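Local coordinates for protein regulator of polyketide synthase expression (Bifidobacterium adolescentis, PDB 3ONQ) that probably acts as a transcriptional regulator of the PucR type, joining an alpha-beta-alpha sandwich to a C-terminal helix-turn-helix domain, at residues F94-A99 and F145-A150; L27-L32 and H138-T143; V109-V114 and E122-S127; S71-K76 and M115-E120. All coordinates share one frame; numbering follows the deposited sequence.

The four contacts lie in the alpha-beta-alpha sandwich. Contacts 1 and 2 share helix 132-149: in contact 1 it lies against strand 94-100, in contact 2 helix 21-33 meets it, and their centres are about 10 Å apart. Contacts 3 and 4, with centres about 9 Å apart, lie on the other face, where helix 107-114 meets the sheet (contact 3) and the loop after it meets helix 67-80 (contact 4). Contacts 2 and 4 are farthest separated, about 19 Å between centres. Segments 27-32 and 138-143 enclose contacts 3 and 4 along the chain, while contact 1 alternates with contacts 2 and 4. Contacts 1, 2 and 4 thus tie distant parts of the sequence; contact 3 is local.

Contact 1 (F94-A99 and F145-A150); sequences FLLALA and FSLQAA
F94 lays one face of its ring on L147 in a CH-pi contact. The L147 CB sits 3.9 Å from the centroid of the F94 ring, only 11° off the ring normal, so a methylene hydrogen can point into the pi cloud. The ring reaches this place because its CG stands anti to the carbonyl carbon (chi1 -54°). A flat ring suits the place because its whole face can lie against the CB of L147.

Aliphatic packing adds to this. L147 CD1 lies 3.9 Å from L96 CD1 and 4.0 Å from F94 CG, so one methyl serves both residues, two places apart on the same side of the strand. Leucine is long enough for its CB to lie against the ring while CD1 reaches on to L96. At the margin, Q148 CG approaches F94 CE2 obliquely at 4.3 Å; its aliphatic part makes this touch.

No hydrogen bond crosses between the segments. Helix 145-149 runs nearly antiparallel to strand 94-99, at 152°, as the end of a helix laid over the sheet. The strand itself is held between strands 55-61 and 86-91, while helix 166-172 packs on the helix from another side.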
loop_
_atom_site.group_PDB
_atom_site.type_symbol
_atom_site.label_atom_id
_atom_site.label_comp_id
_atom_site.label_asym_id
_atom_site.label_seq_id
_atom_site.Cartn_x
_atom_site.Cartn_y
_atom_site.Cartn_z
ATOM N N PHE B 94 0.136 23.055 -18.884
ATOM C CA PHE B 94 0.422 23.427 -17.491
ATOM C C PHE B 94 1.890 23.240 -17.105
ATOM O O PHE B 94 2.541 22.304 -17.557
ATOM C CB PHE B 94 -0.427 22.601 -16.527
ATOM C CG PHE B 94 -1.892 22.656 -16.813
ATOM C CD1 PHE B 94 -2.553 23.869 -16.870
ATOM C CD2 PHE B 94 -2.614 21.492 -17.004
ATOM C CE1 PHE B 94 -3.904 23.916 -17.130
ATOM C CE2 PHE B 94 -3.964 21.538 -17.263
ATOM C CZ PHE B 94 -4.604 22.749 -17.330
ATOM N N LEU B 95 2.393 24.135 -16.259
ATOM C CA LEU B 95 3.666 23.929 -15.574
ATOM C C LEU B 95 3.351 23.611 -14.118
ATOM O O LEU B 95 2.594 24.338 -13.476
ATOM C CB LEU B 95 4.543 25.181 -15.667
ATOM C CG LEU B 95 5.932 25.114 -15.024
ATOM C CD1 LEU B 95 6.917 25.957 -15.793
ATOM C CD2 LEU B 95 5.893 25.548 -13.546
ATOM N N LEU B 96 3.907 22.515 -13.608
ATOM C CA LEU B 96 3.722 22.140 -12.207
ATOM C C LEU B 96 5.066 22.192 -11.504
ATOM O O LEU B 96 6.075 21.763 -12.059
ATOM C CB LEU B 96 3.130 20.732 -12.068
ATOM C CG LEU B 96 1.620 20.538 -12.217
ATOM C CD1 LEU B 96 1.116 21.152 -13.491
ATOM C CD2 LEU B 96 1.258 19.052 -12.152
ATOM N N ALA B 97 5.068 22.721 -10.286
ATOM C CA ALA B 97 6.276 22.832 -9.492
ATOM C C ALA B 97 6.025 22.245 -8.116
ATOM O O ALA B 97 5.077 22.636 -7.425
ATOM C CB ALA B 97 6.700 24.291 -9.365
ATOM N N LEU B 98 6.892 21.318 -7.727
ATOM C CA LEU B 98 6.853 20.704 -6.418
ATOM C C LEU B 98 7.997 21.285 -5.598
ATOM O O LEU B 98 9.165 21.035 -5.895
ATOM C CB LEU B 98 7.044 19.200 -6.553
ATOM C CG LEU B 98 7.110 18.425 -5.237
ATOM C CD1 LEU B 98 5.709 18.254 -4.659
ATOM C CD2 LEU B 98 7.772 17.078 -5.464
ATOM N N ALA B 99 7.668 22.060 -4.569
ATOM C CA ALA B 99 8.698 22.691 -3.744
ATOM C C ALA B 99 8.931 21.927 -2.449
ATOM O O ALA B 99 7.993 21.435 -1.812
ATOM C CB ALA B 99 8.331 24.144 -3.439
ATOM N N PHE B 145 -5.043 17.181 -11.424
ATOM C CA PHE B 145 -6.489 16.999 -11.547
ATOM C C PHE B 145 -7.296 18.284 -11.289
ATOM O O PHE B 145 -8.316 18.512 -11.942
ATOM C CB PHE B 145 -6.985 15.890 -10.622
ATOM C CG PHE B 145 -6.760 14.496 -11.154
ATOM C CD1 PHE B 145 -7.451 14.044 -12.265
ATOM C CD2 PHE B 145 -5.904 13.621 -10.497
ATOM C CE1 PHE B 145 -7.275 12.748 -12.743
ATOM C CE2 PHE B 145 -5.716 12.336 -10.961
ATOM C CZ PHE B 145 -6.398 11.893 -12.085
ATOM N N SER B 146 -6.852 19.103 -10.337
ATOM C CA SER B 146 -7.525 20.374 -10.047
ATOM C C SER B 146 -7.474 21.298 -11.254
ATOM O O SER B 146 -8.464 21.934 -11.594
ATOM C CB SER B 146 -6.923 21.091 -8.821
ATOM O OG SER B 146 -7.258 20.424 -7.614
ATOM N N LEU B 147 -6.322 21.351 -11.911
ATOM C CA LEU B 147 -6.167 22.232 -13.060
ATOM C C LEU B 147 -7.026 21.736 -14.215
ATOM O O LEU B 147 -7.624 22.536 -14.914
ATOM C CB LEU B 147 -4.694 22.342 -13.479
ATOM C CG LEU B 147 -3.785 23.112 -12.501
ATOM C CD1 LEU B 147 -2.291 22.922 -12.839
ATOM C CD2 LEU B 147 -4.121 24.612 -12.450
ATOM N N GLN B 148 -7.092 20.420 -14.414
ATOM C CA GLN B 148 -7.961 19.846 -15.446
ATOM C C GLN B 148 -9.455 20.043 -15.125
ATOM O O GLN B 148 -10.286 20.115 -16.019
ATOM C CB GLN B 148 -7.661 18.354 -15.637
ATOM C CG GLN B 148 -6.283 18.069 -16.228
ATOM C CD GLN B 148 -6.078 16.605 -16.570
ATOM O OE1 GLN B 148 -6.394 15.717 -15.773
ATOM N NE2 GLN B 148 -5.546 16.343 -17.767
ATOM N N ALA B 149 -9.781 20.120 -13.842
ATOM C CA ALA B 149 -11.161 20.261 -13.383
ATOM C C ALA B 149 -11.644 21.724 -13.406
ATOM O O ALA B 149 -12.832 21.997 -13.577
ATOM C CB ALA B 149 -11.287 19.679 -11.960
ATOM N N ALA B 150 -10.712 22.653 -13.250
ATOM C CA ALA B 150 -11.024 24.077 -13.102
ATOM C C ALA B 150 -12.028 24.653 -14.108
ATOM O O ALA B 150 -12.822 25.507 -13.749
ATOM C CB ALA B 150 -9.743 24.907 -13.100
#

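Contact 2 (L27-L32 and H138-T143); sequences LAFECL and HALRET
L32 and L140 form the centre of a buried, apolar helix-helix contact in the layer that covers one face of the sheet, where helix 21-33 meets helix 132-149. The short segments cross at -70° with their axes 9.9 Å apart, and L32 and L140 are the residues whose CA atoms come nearest.

L140 works with both branches. Its CD1 lies 3.8 Å from L32 CB and 3.9 Å from L32 CD1, while CD2 turns to the ring of F29 and stops 4.1 Å from F29 CE1. The forked end of leucine thus spans two residues three positions apart on the facing helix. F29 points its CG anti to the backbone N (chi1 180°), which swings the ring toward L140 although its CB starts off to one side.

This is the helical layer of an alpha-beta-alpha sandwich: F29 and L32 also touch L96 and L98 of strand 94-100, so large apolar residues fill the corner where two helices and a strand converge.

Polar groups border the leucines. The methylene chain of R141 passes L32 O, with CD 4.0 Å away, and its NH1 donates to L33 O, just past the segment, while NH2 binds a glycerol probably left from crystallisation. Within helix 132-149, T143 OG1 donates to A139 O at 2.8 Å; that carbonyl also accepts T143 N from the opposite face of its plane.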
loop_
_atom_site.group_PDB
_atom_site.type_symbol
_atom_site.label_atom_id
_atom_site.label_comp_id
_atom_site.label_asym_id
_atom_site.label_seq_id
_atom_site.Cartn_x
_atom_site.Cartn_y
_atom_site.Cartn_z
ATOM N N LEU B 27 12.368 12.651 -15.037
ATOM C CA LEU B 27 12.024 11.268 -14.716
ATOM C C LEU B 27 11.312 11.173 -13.371
ATOM O O LEU B 27 10.312 10.469 -13.240
ATOM C CB LEU B 27 13.265 10.370 -14.724
ATOM C CG LEU B 27 13.046 8.910 -14.325
ATOM C CD1 LEU B 27 12.123 8.199 -15.315
ATOM C CD2 LEU B 27 14.390 8.166 -14.214
ATOM N N ALA B 28 11.829 11.870 -12.363
ATOM C CA ALA B 28 11.173 11.851 -11.063
ATOM C C ALA B 28 9.785 12.491 -11.176
ATOM O O ALA B 28 8.810 11.987 -10.623
ATOM C CB ALA B 28 12.006 12.575 -10.036
ATOM N N PHE B 29 9.709 13.602 -11.904
ATOM C CA PHE B 29 8.436 14.265 -12.162
ATOM C C PHE B 29 7.429 13.287 -12.748
ATOM O O PHE B 29 6.339 13.114 -12.205
ATOM C CB PHE B 29 8.633 15.462 -13.098
ATOM C CG PHE B 29 7.360 16.210 -13.422
ATOM C CD1 PHE B 29 6.820 17.119 -12.523
ATOM C CD2 PHE B 29 6.725 16.027 -14.637
ATOM C CE1 PHE B 29 5.668 17.826 -12.827
ATOM C CE2 PHE B 29 5.564 16.721 -14.949
ATOM C CZ PHE B 29 5.038 17.629 -14.044
ATOM N N GLU B 30 7.792 12.623 -13.842
ATOM C CA GLU B 30 6.842 11.717 -14.480
ATOM C C GLU B 30 6.464 10.551 -13.584
ATOM O O GLU B 30 5.312 10.119 -13.598
ATOM C CB GLU B 30 7.363 11.203 -15.829
ATOM C CG GLU B 30 7.465 12.278 -16.892
ATOM C CD GLU B 30 8.014 11.732 -18.204
ATOM O OE1 GLU B 30 8.017 10.490 -18.376
ATOM O OE2 GLU B 30 8.445 12.544 -19.050
ATOM N N CYS B 31 7.424 10.023 -12.820
ATOM C CA CYS B 31 7.101 8.930 -11.919
ATOM C C CYS B 31 6.058 9.398 -10.902
ATOM O O CYS B 31 5.049 8.740 -10.684
ATOM C CB CYS B 31 8.346 8.403 -11.206
ATOM S SG CYS B 31 9.534 7.546 -12.297
ATOM N N LEU B 32 6.308 10.545 -10.294
ATOM C CA LEU B 32 5.419 11.056 -9.268
ATOM C C LEU B 32 4.038 11.324 -9.852
ATOM O O LEU B 32 3.024 10.970 -9.257
ATOM C CB LEU B 32 5.995 12.329 -8.643
ATOM C CG LEU B 32 7.311 12.160 -7.877
ATOM C CD1 LEU B 32 7.924 13.507 -7.545
ATOM C CD2 LEU B 32 7.099 11.318 -6.616
ATOM N N HIS B 138 1.150 12.689 -4.355
ATOM C CA HIS B 138 -0.169 13.214 -4.025
ATOM C C HIS B 138 -0.312 14.700 -4.400
ATOM O O HIS B 138 -1.291 15.099 -5.034
ATOM C CB HIS B 138 -0.444 13.024 -2.523
ATOM C CG HIS B 138 -1.857 13.305 -2.128
ATOM N ND1 HIS B 138 -2.365 12.999 -0.883
ATOM C CD2 HIS B 138 -2.883 13.870 -2.819
ATOM C CE1 HIS B 138 -3.636 13.352 -0.825
ATOM N NE2 HIS B 138 -3.974 13.884 -1.989
ATOM N N ALA B 139 0.656 15.517 -3.995
ATOM C CA ALA B 139 0.624 16.953 -4.274
ATOM C C ALA B 139 0.588 17.231 -5.774
ATOM O O ALA B 139 -0.198 18.047 -6.255
ATOM C CB ALA B 139 1.835 17.662 -3.625
ATOM N N LEU B 140 1.450 16.560 -6.522
ATOM C CA LEU B 140 1.467 16.760 -7.965
ATOM C C LEU B 140 0.171 16.290 -8.648
ATOM O O LEU B 140 -0.329 16.940 -9.561
ATOM C CB LEU B 140 2.690 16.093 -8.586
ATOM C CG LEU B 140 3.995 16.849 -8.298
ATOM C CD1 LEU B 140 5.236 16.022 -8.681
ATOM C CD2 LEU B 140 3.989 18.158 -9.055
ATOM N N ARG B 141 -0.370 15.163 -8.213
ATOM C CA ARG B 141 -1.574 14.653 -8.840
ATOM C C ARG B 141 -2.819 15.489 -8.493
ATOM O O ARG B 141 -3.610 15.812 -9.372
ATOM C CB ARG B 141 -1.765 13.169 -8.533
ATOM C CG ARG B 141 -0.795 12.286 -9.325
ATOM C CD ARG B 141 -0.963 10.805 -9.020
ATOM N NE ARG B 141 -2.291 10.285 -9.340
ATOM C CZ ARG B 141 -2.638 9.791 -10.526
ATOM N NH1 ARG B 141 -1.758 9.759 -11.518
ATOM N NH2 ARG B 141 -3.866 9.325 -10.726
ATOM N N GLU B 142 -2.990 15.868 -7.232
ATOM C CA GLU B 142 -4.148 16.698 -6.902
ATOM C C GLU B 142 -4.058 18.025 -7.642
ATOM O O GLU B 142 -5.084 18.615 -8.012
ATOM C CB GLU B 142 -4.308 16.906 -5.391
ATOM C CG GLU B 142 -3.189 17.706 -4.714
ATOM C CD GLU B 142 -3.195 17.514 -3.196
ATOM O OE1 GLU B 142 -4.277 17.282 -2.619
ATOM O OE2 GLU B 142 -2.116 17.573 -2.576
ATOM N N THR B 143 -2.830 18.487 -7.873
ATOM C CA THR B 143 -2.616 19.722 -8.625
ATOM C C THR B 143 -3.003 19.516 -10.093
ATOM O O THR B 143 -3.768 20.297 -10.661
ATOM C CB THR B 143 -1.170 20.222 -8.508
ATOM O OG1 THR B 143 -0.902 20.583 -7.145
ATOM C CG2 THR B 143 -0.949 21.446 -9.390
#

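Contact 3 (V109-V114 and E122-S127); sequences VTCTAV and EPLYLS
C111 and L126 mark the nearest approach of the two backbones, their CA atoms 7.0 Å apart, with helix 109-114 lying on the segment 122-127 that leads into strand 124-131.

C111 carries the contact from the helix. Its CB fits against the forked end of L126, 3.9 Å from L126 CD2 and 4.1 Å from L126 CD1, so both methyls bear on one methylene. The sulfur takes the next neighbour: C111 SG lies 4.2 Å from L124 CD2. It is placed there by a first torsion that sets SG opposite the backbone N (chi1 -179°), so CB and SG divide their contacts between two leucines. Cysteine is small enough to allow this close approach of helix and strand, and its sulfur is apolar enough to lie among methyl groups.

L124 and L126 stand two residues apart and point to the same side, whereas Y125 between them faces away, toward T143 and S146 of helix 132-149. L126 also meets I59 of the neighbouring strand, and T110 of the helix touches the same residue, which widens the apolar patch over the sheet.

Both faces of strand 124-131 are therefore covered, by helix 107-114 on one and helix 132-149 on the other. An inner strand with leucines on one face and Y125 on the other, enclosed between two helical layers, is characteristic of the alpha-beta-alpha sandwich.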
loop_
_atom_site.group_PDB
_atom_site.type_symbol
_atom_site.label_atom_id
_atom_site.label_comp_id
_atom_site.label_asym_id
_atom_site.label_seq_id
_atom_site.Cartn_x
_atom_site.Cartn_y
_atom_site.Cartn_z
ATOM N N VAL B 109 3.162 31.972 1.046
ATOM C CA VAL B 109 4.251 32.881 0.702
ATOM C C VAL B 109 4.905 32.513 -0.641
ATOM O O VAL B 109 5.207 33.381 -1.460
ATOM C CB VAL B 109 5.309 32.934 1.826
ATOM C CG1 VAL B 109 6.587 33.627 1.348
ATOM C CG2 VAL B 109 4.731 33.630 3.047
ATOM N N THR B 110 5.108 31.226 -0.883
ATOM C CA THR B 110 5.721 30.825 -2.142
ATOM C C THR B 110 4.769 31.105 -3.301
ATOM O O THR B 110 5.175 31.592 -4.348
ATOM C CB THR B 110 6.114 29.342 -2.148
ATOM O OG1 THR B 110 7.043 29.101 -1.090
ATOM C CG2 THR B 110 6.766 28.976 -3.469
ATOM N N CYS B 111 3.495 30.806 -3.100
ATOM C CA CYS B 111 2.507 31.038 -4.138
ATOM C C CYS B 111 2.444 32.526 -4.495
ATOM O O CYS B 111 2.401 32.885 -5.668
ATOM C CB CYS B 111 1.144 30.502 -3.710
ATOM S SG CYS B 111 -0.157 30.707 -4.935
ATOM N N THR B 112 2.471 33.392 -3.484
ATOM C CA THR B 112 2.454 34.824 -3.732
ATOM C C THR B 112 3.673 35.270 -4.521
ATOM O O THR B 112 3.562 36.094 -5.427
ATOM C CB THR B 112 2.375 35.643 -2.426
ATOM O OG1 THR B 112 1.091 35.450 -1.822
ATOM C CG2 THR B 112 2.556 37.133 -2.725
ATOM N N ALA B 113 4.832 34.722 -4.169
ATOM C CA ALA B 113 6.090 35.097 -4.805
ATOM C C ALA B 113 6.146 34.713 -6.285
ATOM O O ALA B 113 6.772 35.417 -7.079
ATOM C CB ALA B 113 7.282 34.486 -4.050
ATOM N N VAL B 114 5.501 33.605 -6.666
ATOM C CA VAL B 114 5.596 33.142 -8.059
ATOM C C VAL B 114 4.381 33.472 -8.923
ATOM O O VAL B 114 4.387 33.252 -10.138
ATOM C CB VAL B 114 5.896 31.632 -8.154
ATOM C CG1 VAL B 114 7.164 31.306 -7.372
ATOM C CG2 VAL B 114 4.709 30.808 -7.658
ATOM N N GLU B 122 -5.617 32.158 -16.763
ATOM C CA GLU B 122 -5.742 30.720 -16.579
ATOM C C GLU B 122 -5.744 30.372 -15.087
ATOM O O GLU B 122 -5.215 31.113 -14.266
ATOM C CB GLU B 122 -4.595 29.987 -17.284
ATOM C CG GLU B 122 -4.390 30.383 -18.749
ATOM C CD GLU B 122 -5.598 30.068 -19.624
ATOM O OE1 GLU B 122 -6.409 29.192 -19.242
ATOM O OE2 GLU B 122 -5.733 30.699 -20.699
ATOM N N PRO B 123 -6.349 29.238 -14.734
ATOM C CA PRO B 123 -6.387 28.789 -13.342
ATOM C C PRO B 123 -4.997 28.546 -12.765
ATOM O O PRO B 123 -4.042 28.250 -13.484
ATOM C CB PRO B 123 -7.160 27.472 -13.433
ATOM C CG PRO B 123 -8.031 27.655 -14.634
ATOM C CD PRO B 123 -7.153 28.372 -15.611
ATOM N N LEU B 124 -4.907 28.697 -11.451
ATOM C CA LEU B 124 -3.694 28.492 -10.695
ATOM C C LEU B 124 -4.126 27.684 -9.475
ATOM O O LEU B 124 -5.156 27.990 -8.868
ATOM C CB LEU B 124 -3.141 29.852 -10.266
ATOM C CG LEU B 124 -1.948 29.921 -9.325
ATOM C CD1 LEU B 124 -0.692 29.443 -10.034
ATOM C CD2 LEU B 124 -1.757 31.337 -8.810
ATOM N N TYR B 125 -3.366 26.648 -9.122
ATOM C CA TYR B 125 -3.710 25.815 -7.965
ATOM C C TYR B 125 -2.544 25.650 -6.988
ATOM O O TYR B 125 -1.412 25.400 -7.402
ATOM C CB TYR B 125 -4.196 24.437 -8.422
ATOM C CG TYR B 125 -4.547 23.508 -7.276
ATOM C CD1 TYR B 125 -5.816 23.513 -6.731
ATOM C CD2 TYR B 125 -3.593 22.647 -6.720
ATOM C CE1 TYR B 125 -6.150 22.671 -5.672
ATOM C CE2 TYR B 125 -3.927 21.789 -5.659
ATOM C CZ TYR B 125 -5.211 21.814 -5.142
ATOM O OH TYR B 125 -5.578 20.997 -4.096
ATOM N N LEU B 126 -2.837 25.784 -5.695
ATOM C CA LEU B 126 -1.849 25.614 -4.627
ATOM C C LEU B 126 -2.237 24.416 -3.767
ATOM O O LEU B 126 -3.327 24.393 -3.220
ATOM C CB LEU B 126 -1.797 26.877 -3.745
ATOM C CG LEU B 126 -0.907 26.797 -2.488
ATOM C CD1 LEU B 126 0.554 26.560 -2.867
ATOM C CD2 LEU B 126 -1.015 28.035 -1.586
ATOM N N SER B 127 -1.362 23.418 -3.646
ATOM C CA SER B 127 -1.717 22.199 -2.906
ATOM C C SER B 127 -1.468 22.342 -1.412
ATOM O O SER B 127 -0.709 23.203 -0.996
ATOM C CB SER B 127 -0.909 21.001 -3.410
ATOM O OG SER B 127 0.334 20.910 -2.731
#

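Contact 4 (S71-K76 and M115-E120); sequences SLAIRK and MPAFSE
A73 and A117 meet methyl to methyl, their CB atoms 3.7 Å apart and both pointing across the contact. Alanine suits both places: with only a methyl on each side, helix 71-76 and the 3-10 turn 115-117 can come within 6.5 Å between the CA atoms of A73 and A117. Beside them I74 and F118 form a second touch. I74 CD1 reaches F118 CZ at 3.8 Å and F118 CE2 at 4.0 Å, approaching the ring obliquely, and the two side chains cross at about a right angle. The extended arm of isoleucine, with chi2 at 179°, carries that methyl away from its own helix to the ring.

Around this pair lies the sheet. L95 of strand 94-100 touches both I74 and F118, and L124 packs on F118 as well, so the ring of F118 ties the loop to helix 67-80 and to strands 94-100 and 124-131. Backbone bonds fix the loop: F118 N donates to M115 O, A117 pairs with S64, and A117 O is hydrogen-bonded to T70 OG1 one turn before I74.

Across the two segments themselves there is neither hydrogen bond nor ion pair. Their association thus rests on the shape and apolar character of four side chains, while polar bonds to neighbouring residues hold the loop in place.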
loop_
_atom_site.group_PDB
_atom_site.type_symbol
_atom_site.label_atom_id
_atom_site.label_comp_id
_atom_site.label_asym_id
_atom_site.label_seq_id
_atom_site.Cartn_x
_atom_site.Cartn_y
_atom_site.Cartn_z
ATOM N N SER B 71 9.929 28.935 -15.132
ATOM C CA SER B 71 10.826 28.048 -14.388
ATOM C C SER B 71 11.946 28.813 -13.699
ATOM O O SER B 71 12.350 28.472 -12.582
ATOM C CB SER B 71 11.448 26.988 -15.305
ATOM O OG SER B 71 10.473 26.074 -15.779
ATOM N N LEU B 72 12.468 29.827 -14.381
ATOM C CA LEU B 72 13.530 30.646 -13.816
ATOM C C LEU B 72 12.985 31.442 -12.641
ATOM O O LEU B 72 13.594 31.493 -11.567
ATOM C CB LEU B 72 14.095 31.591 -14.872
ATOM C CG LEU B 72 15.153 32.567 -14.362
ATOM C CD1 LEU B 72 16.253 31.809 -13.632
ATOM C CD2 LEU B 72 15.720 33.403 -15.507
ATOM N N ALA B 73 11.829 32.059 -12.855
ATOM C CA ALA B 73 11.144 32.803 -11.813
ATOM C C ALA B 73 10.909 31.941 -10.570
ATOM O O ALA B 73 11.178 32.373 -9.461
ATOM C CB ALA B 73 9.839 33.350 -12.334
ATOM N N ILE B 74 10.411 30.721 -10.756
ATOM C CA ILE B 74 10.119 29.843 -9.622
ATOM C C ILE B 74 11.388 29.391 -8.891
ATOM O O ILE B 74 11.442 29.404 -7.659
ATOM C CB ILE B 74 9.314 28.599 -10.055
ATOM C CG1 ILE B 74 7.969 29.007 -10.650
ATOM C CG2 ILE B 74 9.105 27.666 -8.875
ATOM C CD1 ILE B 74 7.141 27.820 -11.132
ATOM N N ARG B 75 12.411 28.980 -9.630
ATOM C CA ARG B 75 13.655 28.610 -8.961
ATOM C C ARG B 75 14.259 29.773 -8.176
ATOM O O ARG B 75 14.786 29.581 -7.083
ATOM C CB ARG B 75 14.662 28.009 -9.937
ATOM C CG ARG B 75 14.141 26.744 -10.611
ATOM C CD ARG B 75 15.222 26.001 -11.405
ATOM N NE ARG B 75 14.613 24.969 -12.241
ATOM C CZ ARG B 75 14.286 23.755 -11.811
ATOM N NH1 ARG B 75 14.536 23.405 -10.551
ATOM N NH2 ARG B 75 13.713 22.884 -12.644
ATOM N N LYS B 76 14.168 30.981 -8.721
ATOM C CA LYS B 76 14.694 32.153 -8.030
ATOM C C LYS B 76 13.897 32.445 -6.751
ATOM O O LYS B 76 14.461 32.778 -5.705
ATOM C CB LYS B 76 14.683 33.376 -8.949
ATOM C CG LYS B 76 15.033 34.669 -8.222
ATOM C CD LYS B 76 14.891 35.897 -9.113
ATOM C CE LYS B 76 15.141 37.182 -8.324
ATOM N NZ LYS B 76 16.505 37.207 -7.712
HETATM N N MSE B 115 3.339 34.010 -8.305
HETATM C CA MSE B 115 2.109 34.283 -9.040
HETATM C C MSE B 115 2.290 35.037 -10.360
HETATM O O MSE B 115 1.634 34.710 -11.347
HETATM C CB MSE B 115 1.105 35.010 -8.159
HETATM C CG MSE B 115 0.334 34.077 -7.277
HETATM SE SE MSE B 115 -1.266 34.919 -6.589
HETATM C CE MSE B 115 -1.975 35.600 -8.269
ATOM N N PRO B 116 3.172 36.047 -10.383
ATOM C CA PRO B 116 3.345 36.842 -11.604
ATOM C C PRO B 116 3.849 36.012 -12.786
ATOM O O PRO B 116 3.615 36.389 -13.931
ATOM C CB PRO B 116 4.398 37.882 -11.197
ATOM C CG PRO B 116 4.296 37.970 -9.721
ATOM C CD PRO B 116 3.968 36.583 -9.266
ATOM N N ALA B 117 4.524 34.900 -12.515
ATOM C CA ALA B 117 5.020 34.049 -13.591
ATOM C C ALA B 117 3.942 33.137 -14.186
ATOM O O ALA B 117 4.236 32.324 -15.070
ATOM C CB ALA B 117 6.195 33.218 -13.110
ATOM N N PHE B 118 2.709 33.256 -13.698
ATOM C CA PHE B 118 1.610 32.426 -14.205
ATOM C C PHE B 118 0.536 33.313 -14.816
ATOM O O PHE B 118 0.209 34.369 -14.274
ATOM C CB PHE B 118 0.979 31.556 -13.101
ATOM C CG PHE B 118 1.843 30.415 -12.651
ATOM C CD1 PHE B 118 1.833 29.208 -13.331
ATOM C CD2 PHE B 118 2.666 30.548 -11.535
ATOM C CE1 PHE B 118 2.648 28.146 -12.916
ATOM C CE2 PHE B 118 3.474 29.503 -11.112
ATOM C CZ PHE B 118 3.457 28.295 -11.807
ATOM N N SER B 119 -0.017 32.878 -15.940
ATOM C CA SER B 119 -1.036 33.656 -16.627
ATOM C C SER B 119 -2.220 33.978 -15.728
ATOM O O SER B 119 -2.751 33.106 -15.038
ATOM C CB SER B 119 -1.523 32.928 -17.880
ATOM O OG SER B 119 -2.718 33.522 -18.341
ATOM N N GLU B 120 -2.627 35.244 -15.751
ATOM C CA GLU B 120 -3.792 35.710 -15.014
ATOM C C GLU B 120 -5.079 35.205 -15.656
ATOM O O GLU B 120 -6.146 35.255 -15.043
ATOM C CB GLU B 120 -3.816 37.248 -14.976
ATOM C CG GLU B 120 -2.644 37.897 -14.240
ATOM C CD GLU B 120 -2.831 37.917 -12.729
ATOM O OE1 GLU B 120 -3.978 38.117 -12.269
ATOM O OE2 GLU B 120 -1.829 37.729 -12.002
#